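Fructosyl amine: oxygen oxidoreductase (Aspergillus fumigatus, PDB 3DJE) oxidatively removes the sugar from fructosyl amino acids, using a flavin cofactor and molecular oxygen to deglycate these Amadori products. Local coordinates at residues 236-241 with 331-336. Sequence-based numbering, arbitrary orientation.
Sequences WTLVHI and FARICW. With FAD (flavin-adenine dinucleotide), chain C; FSA (1-S-(carboxymethyl)-1-thio-beta-D-fructopyranose), chain D.
Trp236 and Cys335 face each other as an antiparallel hydrogen-bonded pair, with Trp236 N giving a straight bond to Cys335 O (2.8 Å, 168°) and Cys335 N returning a more bent one to Trp236 O. The ladder continues as Leu238 and Arg333 exchange backbone bonds, and His240 N donates to Phe331 O. Ile334 CA and Ala332 CA add CA-H...O contacts to Trp236 O and Leu238 O.

The apolar packing divides between the two faces of the sheet. On one, Val239 CG1 meets Ala332 CB at 4.0 Å, and helix 307-320 covers Thr237 and Val239. On the other, Leu238 forks: CD1 reaches Phe331 CE2 (3.9 Å), while CD2 lies against Arg333 CG. Next to it, Phe331 turns its ring edge onto the face of His240, CD2 sitting over the imidazole centre in a T-shaped pair with planes at 61°. The polar ends are held from outside: His240 ND1 by Glu274, and Arg333 NH1 by the carbonyls of Ser46 and Asn49.

Ligand contacts gather at the Trp236-Cys335 end. Cys335 SG, anti to its own N (chi1 169°), is covalently bonded to FAD C8M at 1.7 Å. Trp236 CB touches the neighbouring methyl C7M, and one face of its indole is turned to the sugar, with FSA C5 3.6 Å above the plane, over its centre; Trp236 NE1 is hydrogen-bonded to His281 O. A thioether to the 8-methyl carbon, as in the MSOX family, thus tethers the flavin to the same backbone-bonded pair that supplies an aromatic platform for the sugar, consistent with a fixed relation between the flavin and the bound sugar of this thioether analogue.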
# COMPACT_ATOMS: atom_id res chain seq x y z
N TRP A 236 0.36 -8.19 -4.98
CA TRP A 236 1.47 -8.83 -4.29
C TRP A 236 0.92 -9.88 -3.33
O TRP A 236 -0.30 -10.01 -3.14
CB TRP A 236 2.41 -7.80 -3.63
CG TRP A 236 3.20 -7.11 -4.71
CD1 TRP A 236 4.42 -7.50 -5.19
CD2 TRP A 236 2.78 -5.99 -5.51
NE1 TRP A 236 4.80 -6.68 -6.23
CE2 TRP A 236 3.82 -5.74 -6.44
CE3 TRP A 236 1.65 -5.15 -5.51
CZ2 TRP A 236 3.75 -4.70 -7.38
CZ3 TRP A 236 1.59 -4.10 -6.44
CH2 TRP A 236 2.65 -3.89 -7.37
N THR A 237 1.85 -10.64 -2.75
CA THR A 237 1.55 -11.85 -2.03
C THR A 237 2.13 -11.77 -0.61
O THR A 237 3.21 -11.22 -0.40
CB THR A 237 2.14 -13.08 -2.79
OG1 THR A 237 3.41 -12.72 -3.36
CG2 THR A 237 1.21 -13.47 -3.92
N LEU A 238 1.38 -12.28 0.36
CA LEU A 238 1.83 -12.29 1.75
C LEU A 238 1.35 -13.56 2.46
O LEU A 238 0.29 -14.12 2.12
CB LEU A 238 1.32 -11.03 2.49
CG LEU A 238 -0.18 -10.93 2.82
CD1 LEU A 238 -0.55 -11.55 4.16
CD2 LEU A 238 -0.64 -9.46 2.76
N VAL A 239 2.14 -13.99 3.44
CA VAL A 239 1.78 -15.11 4.31
C VAL A 239 2.11 -14.75 5.76
O VAL A 239 2.89 -13.84 6.00
CB VAL A 239 2.53 -16.44 3.92
CG1 VAL A 239 2.34 -16.77 2.46
CG2 VAL A 239 4.03 -16.37 4.30
N HIS A 240 1.49 -15.47 6.69
CA HIS A 240 1.89 -15.46 8.10
C HIS A 240 2.37 -16.86 8.51
O HIS A 240 1.82 -17.87 8.06
CB HIS A 240 0.70 -15.13 8.99
CG HIS A 240 0.14 -13.75 8.82
ND1 HIS A 240 -0.80 -13.22 9.68
CD2 HIS A 240 0.40 -12.78 7.90
CE1 HIS A 240 -1.11 -11.99 9.28
NE2 HIS A 240 -0.39 -11.70 8.22
N ILE A 241 3.36 -16.89 9.39
CA ILE A 241 3.74 -18.10 10.13
C ILE A 241 3.54 -17.85 11.63
O ILE A 241 4.05 -16.87 12.17
CB ILE A 241 5.21 -18.50 9.82
CG1 ILE A 241 5.28 -19.03 8.39
CG2 ILE A 241 5.75 -19.56 10.83
CD1 ILE A 241 6.70 -19.26 7.88
N PHE A 331 -1.85 -18.12 7.53
CA PHE A 331 -2.68 -17.19 6.76
C PHE A 331 -1.93 -16.85 5.48
O PHE A 331 -0.70 -16.81 5.47
CB PHE A 331 -2.96 -15.91 7.58
CG PHE A 331 -3.79 -14.88 6.84
CD1 PHE A 331 -5.14 -15.10 6.59
CD2 PHE A 331 -3.21 -13.68 6.40
CE1 PHE A 331 -5.92 -14.16 5.90
CE2 PHE A 331 -3.97 -12.74 5.71
CZ PHE A 331 -5.32 -12.97 5.45
N ALA A 332 -2.68 -16.61 4.41
CA ALA A 332 -2.12 -16.17 3.13
C ALA A 332 -3.15 -15.39 2.33
O ALA A 332 -4.33 -15.74 2.32
CB ALA A 332 -1.63 -17.37 2.31
N ARG A 333 -2.69 -14.35 1.64
CA ARG A 333 -3.58 -13.64 0.72
C ARG A 333 -2.83 -12.87 -0.35
O ARG A 333 -1.64 -12.57 -0.22
CB ARG A 333 -4.53 -12.69 1.45
CG ARG A 333 -3.93 -11.33 1.85
CD ARG A 333 -5.09 -10.47 2.25
NE ARG A 333 -4.76 -9.14 2.79
CZ ARG A 333 -5.05 -8.00 2.15
NH1 ARG A 333 -4.80 -6.84 2.74
NH2 ARG A 333 -5.59 -8.02 0.94
N ILE A 334 -3.56 -12.55 -1.41
CA ILE A 334 -3.10 -11.54 -2.37
C ILE A 334 -3.60 -10.15 -1.94
O ILE A 334 -4.64 -10.01 -1.25
CB ILE A 334 -3.49 -11.90 -3.81
CG1 ILE A 334 -5.01 -11.84 -4.01
CG2 ILE A 334 -2.94 -13.32 -4.17
CD1 ILE A 334 -5.46 -12.06 -5.47
N CYS A 335 -2.86 -9.13 -2.34
CA CYS A 335 -3.05 -7.77 -1.88
C CYS A 335 -2.84 -6.85 -3.08
O CYS A 335 -1.80 -6.94 -3.74
CB CYS A 335 -1.99 -7.52 -0.80
SG CYS A 335 -1.77 -5.83 -0.25
N TRP A 336 -3.82 -5.99 -3.36
CA TRP A 336 -3.84 -5.22 -4.60
C TRP A 336 -3.59 -3.74 -4.40
O TRP A 336 -4.08 -3.15 -3.44
CB TRP A 336 -5.21 -5.31 -5.27
CG TRP A 336 -5.52 -6.64 -5.89
CD1 TRP A 336 -6.09 -7.71 -5.28
CD2 TRP A 336 -5.29 -7.02 -7.25
NE1 TRP A 336 -6.23 -8.75 -6.18
CE2 TRP A 336 -5.75 -8.35 -7.39
CE3 TRP A 336 -4.74 -6.35 -8.37
CZ2 TRP A 336 -5.68 -9.04 -8.62
CZ3 TRP A 336 -4.67 -7.05 -9.58
CH2 TRP A 336 -5.13 -8.38 -9.69
PA FAD C . -6.98 0.43 -0.41
O1A FAD C . -6.51 0.67 0.96
O2A FAD C . -6.81 -0.93 -1.00
O5B FAD C . -8.50 0.87 -0.39
C5B FAD C . -9.38 0.69 -1.51
C4B FAD C . -10.80 0.63 -0.94
O4B FAD C . -11.63 0.69 -2.12
C3B FAD C . -11.02 -0.75 -0.29
O3B FAD C . -11.37 -0.63 1.09
C2B FAD C . -12.17 -1.32 -1.13
O2B FAD C . -13.13 -2.07 -0.32
C1B FAD C . -12.77 -0.04 -1.77
N9A FAD C . -13.67 -0.46 -2.89
C8A FAD C . -13.48 -1.43 -3.81
N7A FAD C . -14.57 -1.51 -4.60
C5A FAD C . -15.45 -0.58 -4.18
C6A FAD C . -16.73 -0.21 -4.58
N6A FAD C . -17.33 -0.85 -5.61
N1A FAD C . -17.35 0.79 -3.93
C2A FAD C . -16.77 1.42 -2.90
N3A FAD C . -15.54 1.09 -2.48
C4A FAD C . -14.87 0.09 -3.11
N1 FAD C . 2.85 0.59 1.53
C2 FAD C . 3.74 1.14 2.46
O2 FAD C . 3.79 2.36 2.65
N3 FAD C . 4.59 0.29 3.16
C4 FAD C . 4.59 -1.08 2.96
O4 FAD C . 5.36 -1.81 3.61
C4X FAD C . 3.70 -1.62 2.02
N5 FAD C . 3.68 -3.00 1.78
C5X FAD C . 2.68 -3.54 0.97
C6 FAD C . 2.55 -4.92 0.92
C7 FAD C . 1.54 -5.49 0.16
C7M FAD C . 1.46 -7.03 0.12
C8 FAD C . 0.63 -4.69 -0.52
C8M FAD C . -0.55 -5.33 -1.30
C9 FAD C . 0.76 -3.29 -0.45
C9A FAD C . 1.78 -2.71 0.31
N10 FAD C . 1.94 -1.31 0.40
C10 FAD C . 2.84 -0.78 1.32
C1' FAD C . 1.15 -0.41 -0.46
C2' FAD C . -0.07 0.09 0.30
O2' FAD C . -0.67 -1.00 1.04
C3' FAD C . -1.08 0.67 -0.69
O3' FAD C . -0.38 1.55 -1.60
C4' FAD C . -2.17 1.49 -0.00
O4' FAD C . -2.70 0.81 1.14
C5' FAD C . -3.30 1.74 -1.00
O5' FAD C . -4.31 2.56 -0.39
P FAD C . -5.66 2.91 -1.19
O1P FAD C . -5.29 3.50 -2.51
O2P FAD C . -6.50 3.67 -0.24
O3P FAD C . -6.36 1.49 -1.45
OAB FSA D . 7.06 1.38 0.71
CAL FSA D . 7.77 0.56 1.32
OAA FSA D . 8.73 0.92 2.06
CAH FSA D . 7.54 -0.93 1.18
SAK FSA D . 6.30 -1.31 -0.01
C1 FSA D . 6.46 -3.07 0.13
C2 FSA D . 5.91 -3.77 -1.12
O2 FSA D . 5.62 -5.15 -0.82
C3 FSA D . 6.92 -3.72 -2.27
O3 FSA D . 8.10 -4.48 -1.94
C4 FSA D . 6.32 -4.19 -3.60
O4 FSA D . 7.24 -3.94 -4.67
C5 FSA D . 5.00 -3.47 -3.91
O5 FSA D . 5.24 -2.10 -4.24
C6 FSA D . 4.07 -3.58 -2.72
O6 FSA D . 4.72 -3.07 -1.54